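Local coordinates for protein putative esterase (Uncultured bacterium, PDB 7C4D) that probably hydrolyses carboxylic ester bonds, as an esterase of the alpha/beta hydrolase fold from a marine microorganism, at residues A[71-75]-A[100-105]; A[24-29]-A[87-93]. All blocks are in the same frame, centred on the assembly; numbering follows the deposited sequence. Where two conformers were deposited one is given.

Contact 1 of 2, residues A[71-75]-A[100-105]; sequences YESMA and KTAMWF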
ATOM      1  N   TYR A  71       9.497   7.995   0.261  1.00 47.71           N
ATOM      2  CA  TYR A  71       8.361   8.107  -0.631  1.00 48.61           C
ATOM      3  C   TYR A  71       8.857   8.680  -1.940  1.00 53.04           C
ATOM      4  O   TYR A  71       8.278   8.450  -3.006  1.00 54.72           O
ATOM      5  CB  TYR A  71       7.234   8.930  -0.002  1.00 43.53           C
ATOM      6  CG  TYR A  71       6.435   8.164   1.026  1.00 47.99           C
ATOM      7  CD1 TYR A  71       5.753   7.008   0.648  1.00 46.51           C
ATOM      8  CD2 TYR A  71       6.290   8.605   2.337  1.00 46.82           C
ATOM      9  CE1 TYR A  71       5.062   6.237   1.558  1.00 39.71           C
ATOM     10  CE2 TYR A  71       5.534   7.885   3.253  1.00 42.09           C
ATOM     11  CZ  TYR A  71       4.930   6.688   2.855  1.00 49.44           C
ATOM     12  OH  TYR A  71       4.159   5.889   3.654  1.00 42.44           O
ATOM     13  N   GLU A  72       9.967   9.406  -1.835  1.00 50.30           N
ATOM     14  CA  GLU A  72      10.597   9.976  -3.013  1.00 52.41           C
ATOM     15  C   GLU A  72      11.055   8.837  -3.926  1.00 49.87           C
ATOM     16  O   GLU A  72      10.835   8.874  -5.132  1.00 55.45           O
ATOM     17  CB  GLU A  72      11.760  10.870  -2.579  1.00 63.12           C
ATOM     18  CG  GLU A  72      12.589  11.415  -3.720  1.00 76.31           C
ATOM     19  CD  GLU A  72      11.891  12.489  -4.533  1.00 87.56           C
ATOM     20  OE1 GLU A  72      11.993  12.427  -5.774  1.00 87.79           O
ATOM     21  OE2 GLU A  72      11.260  13.386  -3.921  1.00 92.52           O
ATOM     22  N   SER A  73      11.691   7.824  -3.332  1.00 51.83           N
ATOM     23  CA  SER A  73      12.311   6.754  -4.097  1.00 53.77           C
ATOM     24  C   SER A  73      11.227   5.832  -4.640  1.00 49.55           C
ATOM     25  O   SER A  73      11.315   5.416  -5.794  1.00 53.05           O
ATOM     26  CB  SER A  73      13.345   5.978  -3.284  1.00 48.10           C
ATOM     27  OG  SER A  73      12.741   5.247  -2.233  1.00 55.33           O
ATOM     28  N   MET A  74      10.224   5.542  -3.788  1.00 45.65           N
ATOM     29  CA  MET A  74       9.083   4.709  -4.157  1.00 46.26           C
ATOM     30  C   MET A  74       8.289   5.373  -5.273  1.00 46.60           C
ATOM     31  O   MET A  74       7.961   4.701  -6.228  1.00 49.96           O
ATOM     32  CB  MET A  74       8.222   4.353  -2.943  1.00 49.08           C
ATOM     33  CG  MET A  74       8.964   3.401  -2.023  1.00 46.05           C
ATOM     34  SD  MET A  74       8.125   2.473  -0.733  1.00 51.24           S
ATOM     35  CE  MET A  74       7.664   3.814   0.355  1.00 46.15           C
ATOM     36  N   ALA A  75       8.142   6.715  -5.225  1.00 47.23           N
ATOM     37  CA  ALA A  75       7.502   7.511  -6.269  1.00 42.31           C
ATOM     38  C   ALA A  75       8.258   7.391  -7.573  1.00 49.52           C
ATOM     39  O   ALA A  75       7.649   7.375  -8.649  1.00 48.28           O
ATOM     40  CB  ALA A  75       7.396   8.967  -5.876  1.00 45.98           C
ATOM     41  N   LYS A 100       0.382   6.923   0.095  1.00 40.74           N
ATOM     42  CA  LYS A 100       1.306   8.055   0.190  1.00 39.48           C
ATOM     43  C   LYS A 100       2.209   8.129  -1.028  1.00 41.94           C
ATOM     44  O   LYS A 100       2.458   9.217  -1.551  1.00 48.59           O
ATOM     45  CB  LYS A 100       2.134   8.009   1.473  1.00 44.04           C
ATOM     46  CG  LYS A 100       1.636   8.974   2.534  1.00 51.82           C
ATOM     47  CD  LYS A 100       2.177   8.713   3.918  1.00 53.97           C
ATOM     48  CE  LYS A 100       1.377   9.486   4.942  1.00 53.49           C
ATOM     49  NZ  LYS A 100       1.862   9.266   6.311  1.00 53.58           N
ATOM     50  N   THR A 101       2.720   6.973  -1.477  1.00 37.73           N
ATOM     51  CA  THR A 101       3.502   6.945  -2.712  1.00 37.41           C
ATOM     52  C   THR A 101       2.684   7.554  -3.841  1.00 43.15           C
ATOM     53  O   THR A 101       3.185   8.352  -4.629  1.00 42.73           O
ATOM     54  CB  THR A 101       3.926   5.501  -3.033  1.00 38.11           C
ATOM     55  OG1 THR A 101       4.730   4.997  -1.971  1.00 45.85           O
ATOM     56  CG2 THR A 101       4.665   5.309  -4.333  1.00 33.38           C
ATOM     57  N   ALA A 102       1.395   7.188  -3.893  1.00 43.37           N
ATOM     58  CA  ALA A 102       0.565   7.619  -5.006  1.00 43.46           C
ATOM     59  C   ALA A 102       0.344   9.131  -4.927  1.00 40.54           C
ATOM     60  O   ALA A 102       0.434   9.812  -5.934  1.00 46.47           O
ATOM     61  CB  ALA A 102      -0.736   6.830  -5.002  1.00 40.66           C
ATOM     62  N   MET A 103       0.083   9.647  -3.719  1.00 38.67           N
ATOM     63  CA  MET A 103      -0.081  11.079  -3.516  1.00 43.51           C
ATOM     64  C   MET A 103       1.209  11.843  -3.861  1.00 44.47           C
ATOM     65  O   MET A 103       1.125  12.830  -4.599  1.00 44.35           O
ATOM     66  CB  MET A 103      -0.530  11.364  -2.085  1.00 36.00           C
ATOM     67  CG  MET A 103      -1.975  11.057  -1.855  1.00 37.62           C
ATOM     68  SD  MET A 103      -2.518  11.657  -0.254  1.00 48.43           S
ATOM     69  CE  MET A 103      -1.919  10.379   0.859  1.00 40.62           C
ATOM     70  N   TRP A 104       2.384  11.330  -3.416  1.00 46.72           N
ATOM     71  CA  TRP A 104       3.690  11.895  -3.773  0.50 46.13           C
ATOM     72  C   TRP A 104       3.839  11.958  -5.286  1.00 45.07           C
ATOM     73  O   TRP A 104       4.091  13.031  -5.827  1.00 45.88           O
ATOM     74  CB  TRP A 104       4.850  11.087  -3.168  0.50 46.62           C
ATOM     75  CG  TRP A 104       5.354  11.633  -1.871  0.50 51.76           C
ATOM     76  CD1 TRP A 104       4.766  11.520  -0.647  0.50 55.00           C
ATOM     77  CD2 TRP A 104       6.556  12.401  -1.675  0.50 58.31           C
ATOM     78  NE1 TRP A 104       5.520  12.154   0.304  0.50 59.74           N
ATOM     79  CE2 TRP A 104       6.627  12.703  -0.297  0.50 61.64           C
ATOM     80  CE3 TRP A 104       7.584  12.840  -2.520  0.50 55.69           C
ATOM     81  CZ2 TRP A 104       7.683  13.440   0.248  0.50 67.29           C
ATOM     82  CZ3 TRP A 104       8.623  13.568  -1.980  0.50 61.26           C
ATOM     83  CH2 TRP A 104       8.670  13.866  -0.615  0.50 64.40           C
ATOM     84  N   PHE A 105       3.653  10.797  -5.947  1.00 42.84           N
ATOM     85  CA  PHE A 105       3.766  10.703  -7.395  1.00 41.06           C
ATOM     86  C   PHE A 105       2.824  11.658  -8.134  1.00 42.16           C
ATOM     87  O   PHE A 105       3.219  12.234  -9.147  1.00 41.19           O
ATOM     88  CB  PHE A 105       3.693   9.258  -7.907  1.00 41.83           C
ATOM     89  CG  PHE A 105       3.610   9.179  -9.413  1.00 49.20           C
ATOM     90  CD1 PHE A 105       4.764   9.124 -10.193  1.00 50.06           C
ATOM     91  CD2 PHE A 105       2.374   9.185 -10.061  1.00 47.06           C
ATOM     92  CE1 PHE A 105       4.674   9.128 -11.582  1.00 41.31           C
ATOM     93  CE2 PHE A 105       2.288   9.157 -11.450  1.00 42.79           C
ATOM     94  CZ  PHE A 105       3.437   9.127 -12.203  1.00 46.06           C
TER
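The ring of Tyr71 lies against the flank of helix 97-108, with the CB of Lys100 over one face, 3.6 Å from the ring centroid, and the OG1 of Thr101 in the ring plane at the edge beside CD1. Tyr71 CG stands anti to its carbonyl carbon (chi1 -77°), which puts the ring there. Lys100 suits this place because its methylenes supply an apolar surface; its extended chain then carries NZ off to hydrogen bonds with the carbonyl oxygens of Ser204 and Gly124, and Tyr71 OH is hydrogen-bonded to the backbone O of Ile202. In the modelled conformer of Trp104, one of two and so doubtful in detail, Tyr71 CB makes a CH-pi contact with the five-membered ring, 7° off its normal, the two aromatic rings barely overlap, and Glu72 crosses the indole at about a right angle. Farther along, Ala75 is small enough for the backbones to close in, its CB 4.2 Å from Phe105 CB. The helix segments cross at -76°, their axes 8.7 Å apart at closest. Phe105 packs on Leu78 and Ile82 of helix 71-84 and on Ile92 of strand 90-95, while Ala102 faces Ile92 and Leu116, seating helix 97-108 on the central sheet.

Contact 2 of 2, residues A[24-29]-A[87-93]; sequences EPLIIL and LESVNII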
ATOM      1  N   GLU A  24      -8.557   1.988 -19.854  1.00 45.09           N
ATOM      2  CA  GLU A  24      -7.508   2.840 -19.313  1.00 50.29           C
ATOM      3  C   GLU A  24      -6.660   2.049 -18.316  1.00 45.80           C
ATOM      4  O   GLU A  24      -7.155   1.133 -17.662  1.00 49.23           O
ATOM      5  CB  GLU A  24      -8.117   4.035 -18.594  1.00 48.99           C
ATOM      6  CG  GLU A  24      -9.029   4.877 -19.464  1.00 50.25           C
ATOM      7  CD  GLU A  24      -9.744   5.914 -18.612  1.00 61.25           C
ATOM      8  OE1 GLU A  24      -9.505   5.967 -17.371  1.00 49.36           O
ATOM      9  OE2 GLU A  24     -10.520   6.676 -19.177  1.00 75.19           O
ATOM     10  N   PRO A  25      -5.359   2.365 -18.154  1.00 45.82           N
ATOM     11  CA  PRO A  25      -4.530   1.637 -17.197  1.00 41.50           C
ATOM     12  C   PRO A  25      -4.981   2.023 -15.807  1.00 40.37           C
ATOM     13  O   PRO A  25      -5.470   3.127 -15.572  1.00 42.45           O
ATOM     14  CB  PRO A  25      -3.119   2.171 -17.420  1.00 48.39           C
ATOM     15  CG  PRO A  25      -3.216   2.760 -18.814  1.00 56.07           C
ATOM     16  CD  PRO A  25      -4.597   3.360 -18.916  1.00 43.24           C
ATOM     17  N   LEU A  26      -4.833   1.057 -14.903  1.00 39.36           N
ATOM     18  CA  LEU A  26      -5.147   1.237 -13.507  1.00 37.69           C
ATOM     19  C   LEU A  26      -4.023   0.544 -12.740  1.00 43.88           C
ATOM     20  O   LEU A  26      -3.855  -0.668 -12.846  1.00 41.80           O
ATOM     21  CB  LEU A  26      -6.526   0.620 -13.243  1.00 38.29           C
ATOM     22  CG  LEU A  26      -7.001   0.571 -11.782  1.00 44.32           C
ATOM     23  CD1 LEU A  26      -6.966   1.944 -11.153  1.00 44.75           C
ATOM     24  CD2 LEU A  26      -8.426   0.002 -11.703  1.00 45.66           C
ATOM     25  N   ILE A  27      -3.269   1.338 -11.974  1.00 39.96           N
ATOM     26  CA  ILE A  27      -2.160   0.836 -11.186  1.00 37.63           C
ATOM     27  C   ILE A  27      -2.608   0.722  -9.737  1.00 37.76           C
ATOM     28  O   ILE A  27      -3.127   1.706  -9.190  1.00 42.47           O
ATOM     29  CB  ILE A  27      -0.911   1.754 -11.345  1.00 41.27           C
ATOM     30  CG1 ILE A  27      -0.397   1.769 -12.787  1.00 37.44           C
ATOM     31  CG2 ILE A  27       0.185   1.346 -10.365  1.00 39.22           C
ATOM     32  CD1 ILE A  27       0.739   2.751 -13.083  1.00 42.66           C
ATOM     33  N   ILE A  28      -2.380  -0.458  -9.124  1.00 34.81           N
ATOM     34  CA  ILE A  28      -2.724  -0.645  -7.718  1.00 34.91           C
ATOM     35  C   ILE A  28      -1.423  -0.817  -6.910  1.00 40.34           C
ATOM     36  O   ILE A  28      -0.564  -1.603  -7.298  1.00 41.64           O
ATOM     37  CB  ILE A  28      -3.719  -1.812  -7.547  1.00 32.58           C
ATOM     38  CG1 ILE A  28      -4.906  -1.683  -8.504  1.00 37.66           C
ATOM     39  CG2 ILE A  28      -4.200  -2.014  -6.116  1.00 30.38           C
ATOM     40  CD1 ILE A  28      -6.022  -2.750  -8.270  1.00 38.42           C
ATOM     41  N   LEU A  29      -1.286  -0.064  -5.810  1.00 38.41           N
ATOM     42  CA  LEU A  29      -0.128  -0.098  -4.914  1.00 41.37           C
ATOM     43  C   LEU A  29      -0.560  -0.519  -3.509  1.00 40.15           C
ATOM     44  O   LEU A  29      -1.333   0.172  -2.830  1.00 39.71           O
ATOM     45  CB  LEU A  29       0.538   1.285  -4.837  1.00 37.86           C
ATOM     46  CG  LEU A  29       1.011   1.912  -6.137  1.00 41.65           C
ATOM     47  CD1 LEU A  29       1.742   3.211  -5.834  1.00 50.06           C
ATOM     48  CD2 LEU A  29       1.928   0.962  -6.860  1.00 49.47           C
ATOM     49  N   LEU A  87       2.973   4.097 -20.571  1.00 61.58           N
ATOM     50  CA  LEU A  87       1.644   4.549 -20.202  1.00 61.31           C
ATOM     51  C   LEU A  87       1.675   6.074 -20.157  1.00 67.13           C
ATOM     52  O   LEU A  87       2.555   6.661 -19.529  1.00 66.98           O
ATOM     53  CB  LEU A  87       1.227   3.912 -18.866  1.00 56.87           C
ATOM     54  CG  LEU A  87       1.368   2.387 -18.775  1.00 55.99           C
ATOM     55  CD1 LEU A  87       1.201   1.873 -17.346  1.00 48.91           C
ATOM     56  CD2 LEU A  87       0.433   1.666 -19.735  1.00 54.11           C
ATOM     57  N   GLU A  88       0.721   6.698 -20.854  1.00 70.16           N
ATOM     58  CA  GLU A  88       0.627   8.145 -20.950  1.00 76.06           C
ATOM     59  C   GLU A  88       0.033   8.723 -19.665  1.00 80.99           C
ATOM     60  O   GLU A  88       0.637   9.602 -19.033  1.00 69.97           O
ATOM     61  CB  GLU A  88      -0.188   8.544 -22.187  1.00 87.20           C
ATOM     62  CG  GLU A  88       0.382   9.759 -22.904  1.00105.67           C
ATOM     63  CD  GLU A  88       1.904   9.805 -22.932  1.00115.13           C
ATOM     64  OE1 GLU A  88       2.517   8.928 -23.578  1.00128.39           O
ATOM     65  OE2 GLU A  88       2.477  10.700 -22.282  1.00114.87           O
ATOM     66  N   SER A  89      -1.167   8.234 -19.308  1.00 63.79           N
ATOM     67  CA  SER A  89      -1.856   8.709 -18.125  1.00 64.19           C
ATOM     68  C   SER A  89      -2.642   7.559 -17.492  1.00 68.02           C
ATOM     69  O   SER A  89      -3.197   6.719 -18.200  1.00 61.69           O
ATOM     70  CB  SER A  89      -2.713   9.903 -18.432  1.00 55.12           C
ATOM     71  OG  SER A  89      -3.789   9.535 -19.268  1.00 63.80           O
ATOM     72  N   VAL A  90      -2.669   7.542 -16.155  1.00 52.15           N
ATOM     73  CA  VAL A  90      -3.071   6.351 -15.443  1.00 49.39           C
ATOM     74  C   VAL A  90      -4.020   6.692 -14.313  1.00 46.85           C
ATOM     75  O   VAL A  90      -3.902   7.748 -13.688  1.00 43.55           O
ATOM     76  CB  VAL A  90      -1.866   5.584 -14.880  1.00 48.11           C
ATOM     77  CG1 VAL A  90      -1.024   4.989 -15.980  1.00 44.25           C
ATOM     78  CG2 VAL A  90      -1.069   6.361 -13.832  1.00 45.42           C
ATOM     79  N   ASN A  91      -4.891   5.718 -14.021  1.00 42.84           N
ATOM     80  CA  ASN A  91      -5.612   5.705 -12.760  1.00 42.02           C
ATOM     81  C   ASN A  91      -4.742   4.996 -11.727  1.00 34.70           C
ATOM     82  O   ASN A  91      -4.032   4.067 -12.068  1.00 38.67           O
ATOM     83  CB  ASN A  91      -6.942   4.959 -12.891  1.00 41.77           C
ATOM     84  CG  ASN A  91      -7.878   5.645 -13.861  1.00 46.98           C
ATOM     85  OD1 ASN A  91      -8.318   6.754 -13.610  1.00 45.79           O
ATOM     86  ND2 ASN A  91      -8.109   5.020 -15.000  1.00 41.20           N
ATOM     87  N   ILE A  92      -4.893   5.378 -10.469  1.00 34.37           N
ATOM     88  CA  ILE A  92      -4.083   4.820  -9.396  1.00 35.98           C
ATOM     89  C   ILE A  92      -4.971   4.606  -8.188  1.00 33.86           C
ATOM     90  O   ILE A  92      -5.702   5.502  -7.795  1.00 36.84           O
ATOM     91  CB  ILE A  92      -2.871   5.723  -9.018  1.00 38.22           C
ATOM     92  CG1 ILE A  92      -1.923   5.873 -10.200  1.00 38.54           C
ATOM     93  CG2 ILE A  92      -2.128   5.182  -7.782  1.00 32.29           C
ATOM     94  CD1 ILE A  92      -0.726   6.795  -9.939  1.00 46.52           C
ATOM     95  N   ILE A  93      -4.824   3.422  -7.582  1.00 31.99           N
ATOM     96  CA  ILE A  93      -5.284   3.128  -6.242  1.00 35.11           C
ATOM     97  C   ILE A  93      -4.061   2.828  -5.353  1.00 39.69           C
ATOM     98  O   ILE A  93      -3.235   1.996  -5.701  1.00 40.46           O
ATOM     99  CB  ILE A  93      -6.248   1.913  -6.258  1.00 38.14           C
ATOM    100  CG1 ILE A  93      -7.434   2.110  -7.214  1.00 38.52           C
ATOM    101  CG2 ILE A  93      -6.694   1.572  -4.835  1.00 38.36           C
ATOM    102  CD1 ILE A  93      -8.207   0.833  -7.540  1.00 41.63           C
TER
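The carboxylate of Glu24 and the side-chain amide of Asn91 lie nearly coplanar, 19° apart, and Asn91 ND2 donates a hydrogen bond to Glu24 OE1, 2.9 Å long. The oxygen is approached nearly along its C-O bond and sits in the amide plane. ND2 also donates to Pro25 O, tilted from the amide plane, in a longer, more bent bond of 3.3 Å. That carbonyl accepts Asn91 N as well, and its two donors come from opposite faces of its plane. This pairing starts the parallel ladder between two neighbouring central strands of the alpha/beta hydrolase sheet, 25-29 and 90-95. CG of Asn91 stands anti to its carbonyl carbon (chi1 -63°) and beside the backbone N, so that ND2 can join that N at the same acceptor. A leucine here would probably leave Glu24 OE1 without its amide donor and Pro25 O with the backbone N as its one donor from this strand.

Asparagine suits this place because its amide can donate to both the Glu24 carboxylate and Pro25 O; beyond it the pairs become apolar. Leu26 and Ile28 share a sheet face with Asn91 and Ile93, and Leu26 CD1 touches both Asn91 CB, at 3.5 Å, and Ile93 CG1. On the other face Ile27 sends CD1 to Val90 CG1, 4.1 Å away, and packs with Val90 under Ile82 of helix 71-84. The beta-branched Ile27 and Val90 favour extended chain and meet that helix. Pro25, which has no N-H to give, rests its ring on Leu87 CD2 and Val90 CG1. Strand 51-55 bonds the other edge of strand 25-29 through Gln51 and Tyr53. From Ile27 onward the ladder alternates regularly: Ile27 N gives to Asn91 O, Ile93 N to Ile27 O, and finally Leu29 N to Ile93 O at 2.8 Å, nearly straight onto the carbonyl.

Contact 1 and contact 2 have centres 14 Å apart and belong to one alpha/beta unit: contact 2 joins two strands of the central sheet, and contact 1 joins two helices in the layer that covers it. Along the chain their segments alternate, 24-29, 71-75, 87-93, 100-105, so helix 71-84 leads to strand 90-95 and that strand to helix 97-108. The layers touch directly, with Ala102 CB 3.5 Å from Ile92 CG2 and Thr101 CG2 packed on Leu29 CD1. A GxSxG sequence, from Gly94 to Gly98, spans the turn from strand 90-95 into helix 97-108, consistent with the nucleophile elbow of this fold and with Ser96 as its probable nucleophile; contact 2 thus includes the strand that leads into that turn and contact 1 the helix that leaves it.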